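Local coordinates for protein diaminopimelate decarboxylase (Phaeodactylum tricornutum, PDB 7JPJ) that probably catalyses the pyridoxal 5'-phosphate-dependent decarboxylation of diaminopimelate to lysine, the closing step of lysine biosynthesis, at residues T4-S9 with P330-P335; I10-E15 with L29-I34; L45-A50 with L274-E279; L53-A58 with K74-D79; C123-L128 with F174-E179. All blocks are in the same frame, centred on the assembly; numbering follows the deposited sequence.

Overall arrangement
Contacts 1 and 2 belong to the beta domain, contacts 3, 4 and 5 to the barrel that carries the predicted cofactor lysine; the centres of contacts 1 and 5 lie about 48 Å apart. Contact 1 is only partly buried, the others buried. Contacts 1 and 2 touch and reach the same mixed sheet, both through loop residues laid on strands by apolar packing. Contacts 3 and 4 hold neighbouring barrel strands, 275-278 and 53-58, and share the E277-R56 salt bridge. Contact 4 alone has backbone hydrogen bonds between its segments; contact 3 relies on a methionine and a phenylalanine, and contact 5 on an isoleucine and a bridging water, with side chains bonded to the second subunit.

Contact 1. Residues T4-S9 with P330-P335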
# COMPACT_ATOMS: atom_id res chain seq x y z
N THR A 4 -31.50 4.46 16.73
CA THR A 4 -30.99 3.51 15.74
C THR A 4 -29.46 3.54 15.70
O THR A 4 -28.83 2.86 14.88
CB THR A 4 -31.55 3.81 14.33
OG1 THR A 4 -31.37 2.67 13.48
CG2 THR A 4 -30.85 5.02 13.71
N ASN A 5 -28.86 4.32 16.59
CA ASN A 5 -27.40 4.35 16.70
C ASN A 5 -26.91 3.04 17.30
O ASN A 5 -27.46 2.58 18.31
CB ASN A 5 -26.94 5.53 17.56
CG ASN A 5 -26.72 6.79 16.75
OD1 ASN A 5 -26.44 6.73 15.55
ND2 ASN A 5 -26.84 7.94 17.40
N PRO A 6 -25.90 2.40 16.71
CA PRO A 6 -25.39 1.15 17.28
C PRO A 6 -24.83 1.37 18.68
O PRO A 6 -24.10 2.33 18.94
CB PRO A 6 -24.29 0.73 16.30
CG PRO A 6 -24.62 1.44 15.03
CD PRO A 6 -25.24 2.74 15.44
N LEU A 7 -25.10 0.42 19.58
CA LEU A 7 -24.67 0.59 20.99
C LEU A 7 -23.29 -0.02 21.14
O LEU A 7 -22.66 0.19 22.17
CB LEU A 7 -25.71 -0.08 21.88
CG LEU A 7 -27.12 0.50 21.79
CD1 LEU A 7 -28.15 -0.54 22.20
CD2 LEU A 7 -27.24 1.73 22.67
N GLN A 8 -22.87 -0.74 20.12
CA GLN A 8 -21.51 -1.30 20.11
C GLN A 8 -21.11 -1.47 18.65
O GLN A 8 -21.94 -1.20 17.79
CB GLN A 8 -21.47 -2.65 20.81
CG GLN A 8 -22.55 -3.63 20.39
CD GLN A 8 -22.20 -5.02 20.83
OE1 GLN A 8 -22.58 -5.47 21.91
NE2 GLN A 8 -21.45 -5.73 20.00
N SER A 9 -19.90 -1.92 18.40
CA SER A 9 -19.46 -2.25 17.03
C SER A 9 -19.61 -3.76 16.88
O SER A 9 -20.31 -4.35 17.70
CB SER A 9 -18.06 -1.78 16.86
OG SER A 9 -17.17 -2.58 17.59
N PRO A 330 -17.54 -1.80 7.52
CA PRO A 330 -18.52 -1.35 8.51
C PRO A 330 -17.89 -0.34 9.47
O PRO A 330 -16.80 -0.57 9.99
CB PRO A 330 -18.93 -2.64 9.24
CG PRO A 330 -18.37 -3.76 8.42
CD PRO A 330 -17.19 -3.22 7.69
N ILE A 331 -18.59 0.77 9.69
CA ILE A 331 -18.06 1.88 10.46
C ILE A 331 -19.05 2.24 11.56
O ILE A 331 -20.23 2.49 11.28
CB ILE A 331 -17.77 3.10 9.57
CG1 ILE A 331 -16.69 2.75 8.54
CG2 ILE A 331 -17.35 4.29 10.41
CD1 ILE A 331 -16.60 3.71 7.39
N THR A 332 -18.58 2.27 12.80
CA THR A 332 -19.37 2.67 13.95
C THR A 332 -18.62 3.75 14.72
O THR A 332 -17.41 3.64 14.93
CB THR A 332 -19.67 1.48 14.87
OG1 THR A 332 -20.50 0.53 14.18
CG2 THR A 332 -20.39 1.94 16.13
N ILE A 333 -19.35 4.78 15.13
CA ILE A 333 -18.79 5.89 15.90
C ILE A 333 -19.29 5.78 17.33
O ILE A 333 -20.51 5.80 17.56
CB ILE A 333 -19.14 7.24 15.28
CG1 ILE A 333 -18.37 7.43 13.97
CG2 ILE A 333 -18.84 8.37 16.26
CD1 ILE A 333 -18.80 8.65 13.20
N LEU A 334 -18.36 5.67 18.28
CA LEU A 334 -18.66 5.55 19.70
C LEU A 334 -18.21 6.80 20.44
O LEU A 334 -17.29 7.49 20.00
CB LEU A 334 -17.97 4.32 20.30
CG LEU A 334 -18.39 2.98 19.68
CD1 LEU A 334 -17.46 1.86 20.12
CD2 LEU A 334 -19.83 2.66 20.04
N PRO A 335 -18.84 7.12 21.58
CA PRO A 335 -18.45 8.33 22.31
C PRO A 335 -17.04 8.21 22.88
O PRO A 335 -16.68 7.20 23.47
CB PRO A 335 -19.50 8.42 23.43
CG PRO A 335 -19.99 7.01 23.60
CD PRO A 335 -19.96 6.42 22.22
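T332 lays its methyl CG2 over the N-terminal loop, overlapping P6 and the backbone of Q8. The methyl carbon CG2 of T332 lies 4.1 Å from P6 CB and 3.9 Å from Q8 O, distances that indicate van der Waals packing. A chi1 of -65° explains this: it sets CG2 of T332 opposite the backbone N and OG1 beside that N, where OG1 faces the CA of S9. The same residue also meets S9 flank to flank, T332 CB being 4.1 Å from S9 CB. Two positions along, L334 points the same way, and its CD2 comes within 4.3 Å of Q8 CA, next to the carbonyls of P6 and L7. Q8 itself turns off the strand: its NE2 donates to S9 O at 2.9 Å with a nearly straight N-H...O angle of 167°, which ties the amide to the carbonyl of the next residue. S9 OG is engaged by the backbone N of L12. About 200 Å² is buried in all, T332 contributing most. Strand 331-334 pairs antiparallel with strand 386-390, I331 and I333 face strand 373-379, and L334 also packs on P14 at the start of helix 14-24.

Contact 2. Residues I10-E15 with L29-I34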
# COMPACT_ATOMS: atom_id res chain seq x y z
N ILE A 10 -18.99 -4.37 15.89
CA ILE A 10 -19.04 -5.86 15.77
C ILE A 10 -18.59 -6.50 17.09
O ILE A 10 -19.23 -7.49 17.49
CB ILE A 10 -18.29 -6.36 14.53
CG1 ILE A 10 -19.15 -6.25 13.27
CG2 ILE A 10 -17.72 -7.76 14.70
CD1 ILE A 10 -20.53 -6.81 13.43
N PHE A 11 -17.56 -5.98 17.77
CA PHE A 11 -17.20 -6.61 19.03
C PHE A 11 -16.69 -5.62 20.08
O PHE A 11 -16.09 -6.06 21.07
CB PHE A 11 -16.15 -7.72 18.81
CG PHE A 11 -14.85 -7.24 18.19
CD1 PHE A 11 -13.84 -6.71 18.98
CD2 PHE A 11 -14.63 -7.37 16.83
CE1 PHE A 11 -12.64 -6.28 18.42
CE2 PHE A 11 -13.43 -6.94 16.26
CZ PHE A 11 -12.44 -6.40 17.06
N LEU A 12 -16.92 -4.32 19.91
CA LEU A 12 -16.39 -3.31 20.82
C LEU A 12 -17.51 -2.41 21.33
O LEU A 12 -18.08 -1.64 20.56
CB LEU A 12 -15.31 -2.47 20.14
CG LEU A 12 -13.95 -3.11 19.90
CD1 LEU A 12 -12.99 -2.11 19.29
CD2 LEU A 12 -13.39 -3.67 21.20
N THR A 13 -17.81 -2.51 22.62
CA THR A 13 -18.64 -1.52 23.28
C THR A 13 -17.82 -0.27 23.55
O THR A 13 -16.59 -0.30 23.46
CB THR A 13 -19.21 -2.08 24.59
OG1 THR A 13 -18.15 -2.26 25.53
CG2 THR A 13 -19.91 -3.41 24.35
N PRO A 14 -18.47 0.86 23.85
CA PRO A 14 -17.68 2.06 24.21
C PRO A 14 -16.75 1.83 25.39
O PRO A 14 -15.68 2.46 25.44
CB PRO A 14 -18.77 3.10 24.53
CG PRO A 14 -19.94 2.66 23.73
CD PRO A 14 -19.90 1.16 23.71
N GLU A 15 -17.11 0.95 26.32
CA GLU A 15 -16.20 0.64 27.42
C GLU A 15 -15.03 -0.21 26.95
O GLU A 15 -13.88 0.04 27.34
CB GLU A 15 -16.96 -0.08 28.54
CG GLU A 15 -17.87 0.81 29.38
CD GLU A 15 -19.21 1.10 28.72
OE1 GLU A 15 -19.44 0.59 27.60
OE2 GLU A 15 -20.03 1.82 29.32
N LEU A 29 -5.09 2.11 16.54
CA LEU A 29 -4.65 0.78 16.94
C LEU A 29 -5.50 -0.27 16.24
O LEU A 29 -6.61 0.01 15.78
CB LEU A 29 -4.71 0.59 18.46
CG LEU A 29 -6.09 0.75 19.11
CD1 LEU A 29 -6.71 -0.60 19.46
CD2 LEU A 29 -5.99 1.64 20.34
N TYR A 30 -4.96 -1.48 16.16
CA TYR A 30 -5.69 -2.65 15.69
C TYR A 30 -6.18 -3.44 16.89
O TYR A 30 -5.40 -3.70 17.82
CB TYR A 30 -4.83 -3.54 14.80
CG TYR A 30 -4.28 -2.91 13.54
CD1 TYR A 30 -5.06 -2.81 12.39
CD2 TYR A 30 -2.97 -2.44 13.48
CE1 TYR A 30 -4.55 -2.25 11.23
CE2 TYR A 30 -2.46 -1.87 12.33
CZ TYR A 30 -3.25 -1.78 11.21
OH TYR A 30 -2.75 -1.22 10.06
N ALA A 31 -7.45 -3.82 16.88
CA ALA A 31 -8.05 -4.62 17.94
C ALA A 31 -8.48 -5.96 17.36
O ALA A 31 -9.21 -6.00 16.36
CB ALA A 31 -9.23 -3.91 18.58
N TYR A 32 -8.04 -7.05 17.98
CA TYR A 32 -8.43 -8.40 17.60
C TYR A 32 -9.16 -9.05 18.77
O TYR A 32 -8.77 -8.88 19.93
CB TYR A 32 -7.23 -9.25 17.20
CG TYR A 32 -6.40 -8.66 16.07
CD1 TYR A 32 -5.34 -7.80 16.34
CD2 TYR A 32 -6.68 -8.96 14.74
CE1 TYR A 32 -4.58 -7.26 15.32
CE2 TYR A 32 -5.93 -8.42 13.71
CZ TYR A 32 -4.88 -7.57 14.01
OH TYR A 32 -4.11 -7.02 12.99
N SER A 33 -10.22 -9.79 18.46
CA SER A 33 -11.09 -10.40 19.46
C SER A 33 -10.94 -11.91 19.44
O SER A 33 -11.14 -12.55 18.39
CB SER A 33 -12.55 -10.01 19.21
OG SER A 33 -13.43 -11.05 19.58
N ILE A 34 -10.59 -12.49 20.59
CA ILE A 34 -10.46 -13.94 20.70
C ILE A 34 -11.79 -14.62 20.39
O ILE A 34 -11.83 -15.68 19.77
CB ILE A 34 -9.94 -14.31 22.11
CG1 ILE A 34 -8.41 -14.25 22.14
CG2 ILE A 34 -10.42 -15.69 22.53
CD1 ILE A 34 -7.73 -15.33 21.34
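Along the C-terminal half of strand 29-33, which belongs to the mixed sheet of the beta domain, A31 and S33 are covered by F11 and L12 from the loop leading into helix 14-24. The F11 ring does most of the work. Over one of its faces sits S33 CB, 3.7 Å from the centroid of the F11 ring and 18° off the ring normal, which meets the criteria of a CH-pi contact. At the edge of the same ring, near its plane, lies the carbonyl of A31, with A31 O 3.3 Å from F11 CZ. Since chi1 of F11 is 60°, CG stands between the backbone N and the carbonyl carbon, a torsion that carries the ring out to the strand. A31 CB is shared by two apolar neighbours, standing 4.2 Å from F11 CE1 and equally 4.2 Å from L12 CD1.

S33 serves a second purpose as the N-cap of helix 34-45, the helix that leads from this strand into the barrel: its OG bonds K36 N while its CB stays on the F11 face. In the sheet, strand 29-33 pairs antiparallel with strand 289-300 and parallel with strand 412-415. F11 extends its packing to A290 and L12 to V292, whereas Y32 is directed away from the loop and its OH bonds the carboxylate of E412.

Contact 3. Residues L45-A50 with L274-E279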
# COMPACT_ATOMS: atom_id res chain seq x y z
N LEU A 45 -12.88 -25.69 10.95
CA LEU A 45 -12.64 -27.07 11.38
C LEU A 45 -13.87 -27.95 11.21
O LEU A 45 -13.74 -29.18 11.29
CB LEU A 45 -12.17 -27.10 12.83
CG LEU A 45 -10.76 -26.57 13.08
CD1 LEU A 45 -10.57 -26.21 14.54
CD2 LEU A 45 -9.73 -27.57 12.62
N ALA A 46 -15.05 -27.37 10.99
CA ALA A 46 -16.28 -28.11 10.75
C ALA A 46 -16.60 -28.22 9.26
O ALA A 46 -17.74 -28.54 8.91
CB ALA A 46 -17.44 -27.45 11.50
N PHE A 47 -15.63 -27.97 8.40
CA PHE A 47 -15.85 -28.04 6.96
C PHE A 47 -16.17 -29.48 6.56
O PHE A 47 -15.47 -30.41 6.99
CB PHE A 47 -14.61 -27.55 6.21
CG PHE A 47 -14.86 -27.18 4.78
CD1 PHE A 47 -14.83 -28.14 3.78
CD2 PHE A 47 -15.11 -25.86 4.43
CE1 PHE A 47 -15.07 -27.80 2.46
CE2 PHE A 47 -15.34 -25.51 3.11
CZ PHE A 47 -15.32 -26.48 2.13
N PRO A 48 -17.21 -29.70 5.76
CA PRO A 48 -17.54 -31.07 5.35
C PRO A 48 -16.42 -31.71 4.54
O PRO A 48 -15.93 -31.13 3.56
CB PRO A 48 -18.81 -30.89 4.51
CG PRO A 48 -19.37 -29.57 4.93
CD PRO A 48 -18.18 -28.72 5.26
N ASN A 49 -16.00 -32.90 4.96
CA ASN A 49 -14.93 -33.63 4.30
C ASN A 49 -15.30 -35.11 4.23
O ASN A 49 -16.05 -35.61 5.06
CB ASN A 49 -13.58 -33.46 5.01
CG ASN A 49 -13.58 -34.04 6.41
OD1 ASN A 49 -12.96 -35.07 6.66
ND2 ASN A 49 -14.26 -33.37 7.33
N ALA A 50 -14.75 -35.79 3.22
CA ALA A 50 -15.06 -37.20 3.02
C ALA A 50 -14.09 -38.12 3.76
O ALA A 50 -14.52 -39.02 4.48
CB ALA A 50 -15.06 -37.53 1.52
N LEU A 274 -8.84 -39.40 -0.64
CA LEU A 274 -7.87 -38.31 -0.59
C LEU A 274 -8.13 -37.40 0.60
O LEU A 274 -9.28 -37.08 0.92
CB LEU A 274 -7.91 -37.48 -1.88
CG LEU A 274 -7.52 -38.16 -3.19
CD1 LEU A 274 -7.65 -37.17 -4.34
CD2 LEU A 274 -6.11 -38.72 -3.13
N GLN A 275 -7.05 -36.97 1.24
CA GLN A 275 -7.13 -35.93 2.26
C GLN A 275 -7.42 -34.58 1.60
O GLN A 275 -6.89 -34.28 0.53
CB GLN A 275 -5.83 -35.86 3.05
CG GLN A 275 -5.77 -34.72 4.05
CD GLN A 275 -6.16 -35.15 5.44
OE1 GLN A 275 -6.90 -36.12 5.61
NE2 GLN A 275 -5.68 -34.43 6.45
N MET A 276 -8.26 -33.77 2.24
CA MET A 276 -8.60 -32.45 1.74
C MET A 276 -7.92 -31.37 2.57
O MET A 276 -7.71 -31.53 3.77
CB MET A 276 -10.12 -32.21 1.75
CG MET A 276 -10.56 -31.09 0.82
SD MET A 276 -12.28 -30.58 1.02
CE MET A 276 -12.61 -31.08 2.70
N GLU A 277 -7.58 -30.27 1.91
CA GLU A 277 -6.99 -29.11 2.57
C GLU A 277 -7.68 -27.84 2.09
O GLU A 277 -8.07 -27.73 0.93
CB GLU A 277 -5.49 -29.00 2.29
CG GLU A 277 -4.67 -30.10 2.91
CD GLU A 277 -3.18 -29.88 2.71
OE1 GLU A 277 -2.81 -28.89 2.04
OE2 GLU A 277 -2.38 -30.68 3.23
N ILE A 278 -7.84 -26.89 3.01
CA ILE A 278 -8.38 -25.58 2.70
C ILE A 278 -7.44 -24.53 3.27
O ILE A 278 -6.83 -24.72 4.33
CB ILE A 278 -9.82 -25.40 3.26
CG1 ILE A 278 -9.84 -25.54 4.78
CG2 ILE A 278 -10.76 -26.41 2.62
CD1 ILE A 278 -11.20 -25.30 5.39
N GLU A 279 -7.32 -23.41 2.56
CA GLU A 279 -6.37 -22.35 2.90
C GLU A 279 -7.07 -21.01 3.07
O GLU A 279 -6.82 -20.07 2.32
CB GLU A 279 -5.28 -22.26 1.84
CG GLU A 279 -4.08 -23.18 2.06
CD GLU A 279 -3.09 -23.14 0.90
OE1 GLU A 279 -2.37 -24.15 0.69
OE2 GLU A 279 -3.03 -22.11 0.19
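The loop L45-A50 runs counter to strand 275-278 without pairing with it: the CA atoms of N49 and M276 are 6.9 Å apart and those of F47 and I278 8.9 Å, too wide for backbone bridging. Side chains fill the interval. M276 reaches out to the loop and bends at its end (chi3 24°), bringing its methyl CE to 3.8 Å from F47 CD1 and also against N49 CB and the carbonyl of P48. Its sulfur joins in a Met-aromatic contact, SD of M276 lying 5.3 Å from the centroid of the F47 ring and 62° off the normal, an oblique approach. The two side chains meet at about a right angle. Farther round the ring, on the same side of its plane, I278 CD1 lies 4.1 Å from F47 CD2, also obliquely. The loop is braced internally: N49 ND2 donates to F47 O at 3.2 Å (163°), in the carbonyl plane, holding the amide across P48. M276 packs further on V259 and F263 of helix 252-270, and F47 on L53. Such apolar residues between strands and helices characterise the outer layer of a TIM-type barrel, here where strand 275-278 lies beside strand 53-58.

Contact 4. Residues L53-A58 with K74-D79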
# COMPACT_ATOMS: atom_id res chain seq x y z
N LEU A 53 -9.69 -33.78 6.76
CA LEU A 53 -9.59 -32.35 6.49
C LEU A 53 -8.40 -31.76 7.23
O LEU A 53 -8.09 -32.16 8.35
CB LEU A 53 -10.87 -31.62 6.91
CG LEU A 53 -10.82 -30.09 7.03
CD1 LEU A 53 -10.83 -29.44 5.65
CD2 LEU A 53 -11.94 -29.56 7.90
N THR A 54 -7.73 -30.80 6.59
CA THR A 54 -6.70 -29.98 7.21
C THR A 54 -6.98 -28.53 6.87
O THR A 54 -7.17 -28.19 5.70
CB THR A 54 -5.30 -30.37 6.74
OG1 THR A 54 -5.09 -31.77 6.93
CG2 THR A 54 -4.24 -29.59 7.52
N VAL A 55 -7.00 -27.67 7.89
CA VAL A 55 -7.21 -26.24 7.70
C VAL A 55 -5.86 -25.54 7.84
O VAL A 55 -5.18 -25.67 8.86
CB VAL A 55 -8.22 -25.69 8.72
CG1 VAL A 55 -8.34 -24.18 8.56
CG2 VAL A 55 -9.56 -26.36 8.54
N ARG A 56 -5.48 -24.79 6.81
CA ARG A 56 -4.25 -24.00 6.81
C ARG A 56 -4.61 -22.52 6.86
O ARG A 56 -5.44 -22.05 6.08
CB ARG A 56 -3.41 -24.29 5.57
CG ARG A 56 -3.19 -25.76 5.29
CD ARG A 56 -1.94 -25.98 4.45
NE ARG A 56 -0.86 -26.57 5.24
CZ ARG A 56 -0.45 -27.83 5.11
NH1 ARG A 56 -1.01 -28.62 4.22
NH2 ARG A 56 0.54 -28.29 5.87
N TYR A 57 -3.99 -21.79 7.78
CA TYR A 57 -4.18 -20.35 7.86
C TYR A 57 -3.23 -19.67 6.88
O TYR A 57 -2.01 -19.87 6.95
CB TYR A 57 -3.94 -19.85 9.28
CG TYR A 57 -3.91 -18.34 9.40
CD1 TYR A 57 -4.85 -17.54 8.76
CD2 TYR A 57 -2.95 -17.70 10.18
CE1 TYR A 57 -4.83 -16.17 8.87
CE2 TYR A 57 -2.92 -16.33 10.30
CZ TYR A 57 -3.86 -15.56 9.64
OH TYR A 57 -3.83 -14.19 9.76
N ALA A 58 -3.78 -18.87 5.98
CA ALA A 58 -2.99 -18.06 5.05
C ALA A 58 -2.48 -16.84 5.80
O ALA A 58 -3.11 -15.78 5.80
CB ALA A 58 -3.82 -17.66 3.83
N LYS A 74 -5.44 -24.48 18.13
CA LYS A 74 -6.67 -25.05 17.60
C LYS A 74 -6.41 -26.10 16.53
O LYS A 74 -7.35 -26.51 15.84
CB LYS A 74 -7.56 -23.94 17.03
CG LYS A 74 -8.12 -23.00 18.08
CD LYS A 74 -9.14 -23.70 18.95
CE LYS A 74 -10.55 -23.26 18.59
NZ LYS A 74 -11.57 -23.83 19.53
N ASN A 75 -5.16 -26.55 16.38
CA ASN A 75 -4.77 -27.56 15.39
C ASN A 75 -5.02 -27.09 13.96
O ASN A 75 -5.33 -27.89 13.07
CB ASN A 75 -5.47 -28.90 15.64
CG ASN A 75 -5.09 -29.50 16.98
OD1 ASN A 75 -4.02 -29.23 17.51
ND2 ASN A 75 -5.99 -30.31 17.54
N ILE A 76 -4.87 -25.79 13.72
CA ILE A 76 -4.92 -25.22 12.38
C ILE A 76 -3.49 -24.99 11.91
O ILE A 76 -2.67 -24.43 12.64
CB ILE A 76 -5.72 -23.91 12.36
CG1 ILE A 76 -7.21 -24.19 12.56
CG2 ILE A 76 -5.49 -23.15 11.06
CD1 ILE A 76 -8.08 -22.96 12.46
N HIS A 77 -3.19 -25.44 10.69
CA HIS A 77 -1.84 -25.36 10.16
C HIS A 77 -1.63 -24.00 9.48
O HIS A 77 -2.47 -23.11 9.56
CB HIS A 77 -1.58 -26.54 9.22
CG HIS A 77 -1.56 -27.87 9.91
ND1 HIS A 77 -0.75 -28.91 9.51
CD2 HIS A 77 -2.25 -28.33 10.98
CE1 HIS A 77 -0.94 -29.95 10.30
NE2 HIS A 77 -1.85 -29.62 11.20
N VAL A 78 -0.50 -23.84 8.80
CA VAL A 78 -0.10 -22.56 8.23
C VAL A 78 0.23 -22.74 6.76
O VAL A 78 0.92 -23.70 6.38
CB VAL A 78 1.11 -21.96 8.98
CG1 VAL A 78 1.90 -21.02 8.09
CG2 VAL A 78 0.65 -21.24 10.24
N ASP A 79 -0.29 -21.84 5.92
CA ASP A 79 0.07 -21.74 4.51
C ASP A 79 0.90 -20.47 4.31
O ASP A 79 0.37 -19.36 4.46
CB ASP A 79 -1.17 -21.73 3.62
CG ASP A 79 -0.94 -21.05 2.28
OD1 ASP A 79 0.06 -21.36 1.59
OD2 ASP A 79 -1.78 -20.19 1.91
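V55 and Y57 bond to H77 and D79 through the backbone, pairing two parallel strands of the TIM-type barrel within one beta-alpha-beta unit linked by helix 65-73. This is the tight part. H77 N donates to V55 O at 2.7 Å, Y57 N to H77 O at 2.7 Å and D79 N to Y57 O at 2.8 Å, the last two nearly straight. With chi1 at -71°, I76 CG2 stands opposite its backbone N, 3.9 Å from V55 CG1 and against Y57 CB, on the face turned to helix 65-73, where Y57 and V78 also point. R56, H77 and D79 take the other face. R56 CB lies 3.9 Å from D79 CB, and the guanidinium, its edge near V78 O, salt-bridges E277 through NH1. A leucine in place of R56 would probably leave the buried E277 carboxylate without its charge mate. This face ends near the predicted cofactor lysine, K60, whose side chain is about 4 Å from that of A58. Looser is the partly exposed end at T54 and H77, where the two side chains meet only by a CH-pi contact: T54 CG2 sits 4.0 Å from the centroid of the H77 ring, 11° off its normal.

Contact 5. Residues C123-L128 with F174-E179; sequences CSVSQL and FGIWHE
A chi1 of -50° with an extended chi2 of -177° puts CG1 of I176 opposite its own carbonyl carbon and carries the chain over S124, CG1 of I176 coming 3.6 Å from S124 CA, while CD1 reaches the S124 carbonyl. The other branch, CG2 of I176, meets V125 CG2 at 4.2 Å, the two side chains crossing at about a right angle. S124 is the N-cap of helix 125-134, which follows a barrel strand, and I176 begins strand 176-177, paired in parallel with strand 141-147. S124 OG is held mainly by a hydrogen bond to D297 of the second subunit; its capping bond from Q127 N is weak. Q127 folds back so that its OE1 accepts from C123 N at 2.9 Å. An alanine at I176 would be likely to leave a gap beside S124 and take from V125 CG2 its contact with the I176 methyl. A water bridges the two backbones, hydrogen-bonded to C123 O (2.8 Å) and G175 O (2.9 Å).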
# COMPACT_ATOMS: atom_id res chain seq x y z
N CYS A 123 5.27 -24.33 -7.66
CA CYS A 123 4.33 -23.43 -8.33
C CYS A 123 4.72 -23.09 -9.76
O CYS A 123 3.98 -22.37 -10.43
CB CYS A 123 4.17 -22.15 -7.51
SG CYS A 123 3.40 -22.41 -5.89
N SER A 124 5.86 -23.59 -10.24
CA SER A 124 6.24 -23.40 -11.64
C SER A 124 7.19 -24.53 -12.02
O SER A 124 7.69 -25.26 -11.17
CB SER A 124 6.89 -22.04 -11.87
OG SER A 124 8.15 -21.94 -11.22
N VAL A 125 7.42 -24.65 -13.33
CA VAL A 125 8.38 -25.64 -13.81
C VAL A 125 9.76 -25.37 -13.22
O VAL A 125 10.46 -26.30 -12.78
CB VAL A 125 8.41 -25.65 -15.35
CG1 VAL A 125 9.60 -26.45 -15.87
CG2 VAL A 125 7.11 -26.21 -15.89
N SER A 126 10.16 -24.10 -13.16
CA SER A 126 11.47 -23.73 -12.63
C SER A 126 11.65 -24.20 -11.19
O SER A 126 12.73 -24.66 -10.81
CB SER A 126 11.67 -22.22 -12.72
OG SER A 126 10.97 -21.69 -13.82
N GLN A 127 10.60 -24.06 -10.37
CA GLN A 127 10.72 -24.45 -8.97
C GLN A 127 10.81 -25.96 -8.83
O GLN A 127 11.59 -26.47 -8.01
CB GLN A 127 9.53 -23.92 -8.18
CG GLN A 127 9.49 -22.42 -8.05
CD GLN A 127 8.38 -21.94 -7.14
OE1 GLN A 127 7.52 -22.73 -6.74
NE2 GLN A 127 8.40 -20.66 -6.80
N LEU A 128 10.03 -26.70 -9.61
CA LEU A 128 10.10 -28.15 -9.58
C LEU A 128 11.49 -28.64 -9.99
O LEU A 128 12.05 -29.54 -9.36
CB LEU A 128 9.03 -28.75 -10.49
CG LEU A 128 8.68 -30.22 -10.28
CD1 LEU A 128 8.24 -30.47 -8.85
CD2 LEU A 128 7.60 -30.64 -11.26
N PHE A 174 -0.16 -17.76 -11.54
CA PHE A 174 -0.11 -18.70 -10.43
C PHE A 174 -0.17 -20.14 -10.92
O PHE A 174 -0.96 -20.48 -11.81
CB PHE A 174 -1.27 -18.45 -9.46
CG PHE A 174 -1.34 -17.04 -8.95
CD1 PHE A 174 -0.20 -16.29 -8.74
CD2 PHE A 174 -2.57 -16.47 -8.66
CE1 PHE A 174 -0.27 -15.00 -8.27
CE2 PHE A 174 -2.66 -15.18 -8.19
CZ PHE A 174 -1.51 -14.44 -7.99
N GLY A 175 0.65 -21.00 -10.33
CA GLY A 175 0.63 -22.41 -10.65
C GLY A 175 1.15 -22.72 -12.04
O GLY A 175 1.47 -21.84 -12.84
N ILE A 176 1.24 -24.01 -12.32
CA ILE A 176 1.72 -24.51 -13.60
C ILE A 176 0.54 -24.67 -14.55
O ILE A 176 -0.52 -25.16 -14.16
CB ILE A 176 2.47 -25.84 -13.42
CG1 ILE A 176 3.52 -25.72 -12.32
CG2 ILE A 176 3.12 -26.28 -14.73
CD1 ILE A 176 4.35 -26.97 -12.13
N TRP A 177 0.73 -24.23 -15.79
CA TRP A 177 -0.32 -24.34 -16.80
C TRP A 177 -0.73 -25.79 -16.99
O TRP A 177 0.11 -26.68 -17.10
CB TRP A 177 0.18 -23.74 -18.12
CG TRP A 177 -0.91 -23.44 -19.12
CD1 TRP A 177 -0.92 -23.79 -20.45
CD2 TRP A 177 -2.13 -22.74 -18.89
NE1 TRP A 177 -2.07 -23.35 -21.05
CE2 TRP A 177 -2.83 -22.70 -20.11
CE3 TRP A 177 -2.71 -22.13 -17.76
CZ2 TRP A 177 -4.07 -22.08 -20.24
CZ3 TRP A 177 -3.94 -21.52 -17.89
CH2 TRP A 177 -4.61 -21.50 -19.12
N HIS A 178 -2.05 -26.02 -17.02
CA HIS A 178 -2.57 -27.39 -17.01
C HIS A 178 -2.09 -28.19 -18.21
O HIS A 178 -1.95 -29.42 -18.12
CB HIS A 178 -4.10 -27.37 -16.98
CG HIS A 178 -4.72 -26.93 -18.26
ND1 HIS A 178 -4.86 -25.60 -18.61
CD2 HIS A 178 -5.25 -27.64 -19.28
CE1 HIS A 178 -5.44 -25.51 -19.79
NE2 HIS A 178 -5.69 -26.74 -20.22
N GLU A 179 -1.84 -27.53 -19.35
CA GLU A 179 -1.42 -28.26 -20.54
C GLU A 179 -0.02 -28.84 -20.39
O GLU A 179 0.30 -29.84 -21.04
CB GLU A 179 -1.49 -27.35 -21.77
CG GLU A 179 -2.86 -26.74 -22.00
CD GLU A 179 -3.16 -26.52 -23.47
OE1 GLU A 179 -4.34 -26.67 -23.86
OE2 GLU A 179 -2.21 -26.21 -24.23
O HOH W 1 4.01 -20.53 -12.52